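Arabinogalactan endo-1,4-beta-galactosidase (PDB 7OSK) probably hydrolyses internal beta-1,4-galactosidic linkages in galactan and arabinogalactan through its family 53 glycoside hydrolase domain, which carries a bound calcium ion. Local coordinates at residues A[60-63]-A[68-71]; A[81-86]-A[376-381]. All coordinates share one frame; numbering follows the deposited sequence.

Interaction 1 of 2, residues A[60-63]-A[68-71]; sequences PWII and KYYD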
# COMPACT_ATOMS: atom_id res chain seq x y z
N PRO A 60 9.59 0.39 10.32
CA PRO A 60 9.86 1.07 11.60
C PRO A 60 9.90 0.12 12.79
O PRO A 60 10.76 0.28 13.66
CB PRO A 60 8.69 2.05 11.73
CG PRO A 60 8.27 2.31 10.33
CD PRO A 60 8.43 0.99 9.64
N TRP A 61 9.00 -0.86 12.83
CA TRP A 61 8.98 -1.84 13.92
C TRP A 61 10.22 -2.72 13.89
O TRP A 61 10.83 -2.99 14.92
CB TRP A 61 7.71 -2.69 13.82
CG TRP A 61 7.59 -3.76 14.88
CD1 TRP A 61 7.63 -5.11 14.68
CD2 TRP A 61 7.40 -3.57 16.29
NE1 TRP A 61 7.48 -5.77 15.88
CE2 TRP A 61 7.33 -4.84 16.88
CE3 TRP A 61 7.28 -2.44 17.10
CZ2 TRP A 61 7.16 -5.02 18.25
CZ3 TRP A 61 7.11 -2.62 18.46
CH2 TRP A 61 7.05 -3.90 19.02
N ILE A 62 10.60 -3.16 12.69
CA ILE A 62 11.79 -3.99 12.51
C ILE A 62 13.05 -3.30 13.04
O ILE A 62 13.87 -3.93 13.70
CB ILE A 62 11.99 -4.35 11.02
CG1 ILE A 62 10.84 -5.26 10.54
CG2 ILE A 62 13.33 -5.04 10.79
CD1 ILE A 62 10.85 -5.56 9.05
N ILE A 63 13.19 -2.02 12.73
CA ILE A 63 14.36 -1.25 13.15
C ILE A 63 14.42 -1.11 14.67
O ILE A 63 15.50 -1.13 15.26
CB ILE A 63 14.36 0.16 12.51
CG1 ILE A 63 14.33 0.05 10.98
CG2 ILE A 63 15.59 0.96 12.95
CD1 ILE A 63 14.08 1.36 10.26
N LYS A 68 18.44 -4.81 10.66
CA LYS A 68 19.38 -4.01 9.88
C LYS A 68 19.20 -4.22 8.37
O LYS A 68 18.98 -5.34 7.91
CB LYS A 68 20.82 -4.37 10.27
CG LYS A 68 21.18 -4.06 11.71
CD LYS A 68 22.58 -4.54 12.05
CE LYS A 68 22.97 -4.19 13.48
NZ LYS A 68 23.05 -2.72 13.70
N TYR A 69 19.29 -3.12 7.62
CA TYR A 69 19.21 -3.16 6.17
C TYR A 69 20.57 -2.86 5.54
O TYR A 69 21.30 -1.98 6.01
CB TYR A 69 18.17 -2.15 5.66
CG TYR A 69 16.75 -2.51 6.01
CD1 TYR A 69 15.99 -3.33 5.19
CD2 TYR A 69 16.17 -2.03 7.18
CE1 TYR A 69 14.69 -3.66 5.51
CE2 TYR A 69 14.87 -2.36 7.51
CZ TYR A 69 14.14 -3.17 6.67
OH TYR A 69 12.84 -3.50 7.00
N TYR A 70 20.90 -3.59 4.48
CA TYR A 70 22.18 -3.44 3.80
C TYR A 70 21.98 -3.12 2.32
O TYR A 70 21.05 -3.62 1.69
CB TYR A 70 23.02 -4.72 3.96
CG TYR A 70 23.24 -5.11 5.41
CD1 TYR A 70 22.28 -5.84 6.10
CD2 TYR A 70 24.40 -4.75 6.08
CE1 TYR A 70 22.48 -6.20 7.42
CE2 TYR A 70 24.60 -5.10 7.39
CZ TYR A 70 23.64 -5.83 8.06
OH TYR A 70 23.84 -6.18 9.37
N ASP A 71 22.87 -2.29 1.78
CA ASP A 71 22.76 -1.85 0.39
C ASP A 71 23.21 -2.93 -0.58
O ASP A 71 23.46 -4.07 -0.18
CB ASP A 71 23.58 -0.57 0.18
CG ASP A 71 25.06 -0.79 0.43
OD1 ASP A 71 25.42 -1.84 1.01
OD2 ASP A 71 25.87 0.09 0.06
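Ile62 and Ile63, neighbours on helix 59-65, meet the outer end and one edge of the Tyr69 ring. The nearer meeting is at the phenol oxygen, where Ile62 CD1 lies 3.5 Å from Tyr69 OH. A second methyl of the same isoleucine is a little farther off, with Ile62 CG2 at 4.1 Å from Tyr69 OH, so both branches border one oxygen, and the two side chains cross at about a right angle. The branch that reaches farthest owes its place to the torsions of Ile62: CG1 is opposite the carbonyl carbon (chi1 -66°), and chi2 of 174° then extends CD1 to the phenol. Ile63 approaches from the ring edge, near the ring plane, with its CG1 4.3 Å from Tyr69 CE2, a loose apolar touch.

Four residues separate the two segments. In this (beta/alpha)8 barrel the helix follows strand 51-55, and the chain turns back through 68-71 before helix 79-85; both segments therefore belong to the first beta-alpha connection. At the turn itself, Ile63 CA and Lys68 CA are 6.6 Å apart, the closest pair of CA atoms across the two segments.

No hydrogen bond joins 60-63 to the phenol. Its hydroxyl is bonded instead to the main-chain oxygen of Thr355, in the loop beyond strand 346-352, which anchors the far end of the ring while the isoleucines line it. Backbone hydrogen bonding with Arg77 holds the root of Tyr69, and its side chain also rests on Leu79. Ile62 also touches Ile357 and Ala362, from the loop after strand 346-352, while Trp61 NE1 is hydrogen-bonded to the carbonyl oxygen of Gly361, a further tie between this helix and that loop.

Interaction 2 of 2, residues A[81-86]-A[376-381]; sequences DILKEN and ALFDFN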
# COMPACT_ATOMS: atom_id res chain seq x y z
N ASP A 81 17.82 5.63 2.58
CA ASP A 81 18.92 5.95 1.68
C ASP A 81 19.08 4.84 0.64
O ASP A 81 19.37 5.11 -0.52
CB ASP A 81 20.23 6.15 2.44
CG ASP A 81 20.25 7.44 3.24
OD1 ASP A 81 19.58 8.41 2.82
OD2 ASP A 81 20.94 7.49 4.27
N ILE A 82 18.89 3.59 1.07
CA ILE A 82 19.00 2.46 0.16
C ILE A 82 17.89 2.52 -0.89
O ILE A 82 18.12 2.25 -2.06
CB ILE A 82 18.92 1.11 0.91
CG1 ILE A 82 20.04 1.02 1.95
CG2 ILE A 82 19.01 -0.06 -0.08
CD1 ILE A 82 19.99 -0.23 2.81
N LEU A 83 16.68 2.87 -0.45
CA LEU A 83 15.55 2.96 -1.36
C LEU A 83 15.72 4.10 -2.35
O LEU A 83 15.45 3.94 -3.54
CB LEU A 83 14.25 3.15 -0.57
CG LEU A 83 13.84 1.98 0.34
CD1 LEU A 83 12.54 2.31 1.07
CD2 LEU A 83 13.69 0.69 -0.45
N LYS A 84 16.17 5.25 -1.86
CA LYS A 84 16.30 6.44 -2.70
C LYS A 84 17.32 6.20 -3.81
O LYS A 84 17.06 6.52 -4.97
CB LYS A 84 16.70 7.66 -1.87
CG LYS A 84 16.48 9.00 -2.57
CD LYS A 84 15.02 9.23 -2.95
CE LYS A 84 14.80 10.57 -3.62
NZ LYS A 84 13.40 10.73 -4.09
N GLU A 85 18.47 5.65 -3.45
CA GLU A 85 19.54 5.43 -4.43
C GLU A 85 19.17 4.31 -5.40
O GLU A 85 19.81 4.15 -6.44
CB GLU A 85 20.86 5.10 -3.72
CG GLU A 85 21.09 3.63 -3.40
CD GLU A 85 22.46 3.38 -2.79
OE1 GLU A 85 23.06 4.35 -2.27
OE2 GLU A 85 22.94 2.23 -2.83
N ASN A 86 18.14 3.54 -5.06
CA ASN A 86 17.68 2.46 -5.92
C ASN A 86 16.55 2.89 -6.86
O ASN A 86 16.12 2.12 -7.71
CB ASN A 86 17.21 1.27 -5.08
CG ASN A 86 18.35 0.32 -4.74
OD1 ASN A 86 18.59 -0.65 -5.46
ND2 ASN A 86 19.05 0.60 -3.64
N ALA A 376 9.68 -9.80 -0.40
CA ALA A 376 10.29 -8.51 -0.11
C ALA A 376 11.34 -8.18 -1.18
O ALA A 376 11.66 -9.03 -2.01
CB ALA A 376 10.92 -8.51 1.27
N LEU A 377 11.85 -6.95 -1.15
CA LEU A 377 12.90 -6.55 -2.08
C LEU A 377 14.28 -6.64 -1.42
O LEU A 377 15.28 -6.22 -1.99
CB LEU A 377 12.64 -5.13 -2.59
CG LEU A 377 11.39 -4.96 -3.46
CD1 LEU A 377 11.13 -3.49 -3.77
CD2 LEU A 377 11.52 -5.76 -4.75
N PHE A 378 14.30 -7.21 -0.21
CA PHE A 378 15.53 -7.50 0.51
C PHE A 378 15.56 -8.99 0.84
O PHE A 378 14.50 -9.60 1.01
CB PHE A 378 15.63 -6.67 1.80
CG PHE A 378 15.68 -5.19 1.57
CD1 PHE A 378 14.52 -4.47 1.31
CD2 PHE A 378 16.89 -4.50 1.62
CE1 PHE A 378 14.57 -3.11 1.11
CE2 PHE A 378 16.94 -3.14 1.42
CZ PHE A 378 15.77 -2.44 1.16
N ASP A 379 16.75 -9.57 0.94
CA ASP A 379 16.85 -10.99 1.29
C ASP A 379 16.73 -11.18 2.80
O ASP A 379 16.51 -10.22 3.54
CB ASP A 379 18.15 -11.60 0.76
CG ASP A 379 19.40 -10.94 1.33
OD1 ASP A 379 19.39 -10.47 2.48
OD2 ASP A 379 20.42 -10.93 0.60
N PHE A 380 16.87 -12.42 3.25
CA PHE A 380 16.67 -12.76 4.65
C PHE A 380 17.72 -12.10 5.54
O PHE A 380 17.46 -11.82 6.71
CB PHE A 380 16.72 -14.28 4.83
CG PHE A 380 15.78 -15.03 3.92
CD1 PHE A 380 14.64 -14.41 3.42
CD2 PHE A 380 16.04 -16.34 3.54
CE1 PHE A 380 13.78 -15.09 2.58
CE2 PHE A 380 15.18 -17.02 2.70
CZ PHE A 380 14.05 -16.39 2.21
N ASN A 381 18.89 -11.84 4.98
CA ASN A 381 19.96 -11.19 5.71
C ASN A 381 19.82 -9.67 5.68
O ASN A 381 20.70 -8.94 6.15
CB ASN A 381 21.32 -11.61 5.14
CG ASN A 381 21.54 -13.11 5.22
OD1 ASN A 381 21.15 -13.76 6.19
ND2 ASN A 381 22.17 -13.66 4.19
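This is a purely apolar, buried contact between the first and last beta-alpha units of the barrel: helix 79-85, which leads into strand 90-95, receives an aromatic side chain from the long loop after strand 346-352. Nearly three hundred residues separate the segments, yet the closed sheet sets strand 346-352 beside strand 51-55 and so brings them together. The backbones stay well apart, with Leu83 CA and Leu377 CA 9.9 Å from each other, and Phe378 spans most of the gap.

Its ring enters by its outer edge. Ile82 CG2 lies 4.0 Å from Phe378 CE2, and Leu83 CD2 lies 4.1 Å from Phe378 CZ; both methyls sit near the ring plane, so the edge carbons rather than the faces do the touching. Leu83 meets it at about a right angle, and its second torsion (chi2 179°) puts CD1 anti to CA, so the methyl that meets the ring, CD2, is folded back nearer CA. On Ile82 it is the short branch, opposite the backbone N, that does the work.

Val54 of strand 51-55 touches both Leu83 and Leu377, carrying the apolar region down to the barrel wall. The loop is held beside it by backbone hydrogen bonds between Leu377 and Ala354 and Leu385, and Leu377 packs on Gln327 and Ile331 of helix 324-342.

With no hydrogen bond or charge pair between the segments, their attachment rests on shape and on the exclusion of water from three buried side chains, while the loop's polar bonds to other parts of the chain probably help to fix where the ring stands.

In the fold
Interactions 1 and 2 lie side by side, their centres about 9 Å apart, and are joined by direct packing. The tip of Ile82 rests against the backbone leaving Tyr69, with Ile82 CD1 3.8 Å from Tyr69 C, while the rings of Tyr69 and Phe378 meet edge-to-face. Segment 68-71 thus lies between helix 59-65 and the second contact, so the two contacts form a continuous, largely apolar patch where the barrel closes. The calcium ion lies beyond direct contact, about 12 Å from the Ile62 side chain and about 14 Å from that of Phe378. Of its ligands, Asn370 has its side chain about 6 Å from that of Ile62. Neither contact supplies a calcium ligand.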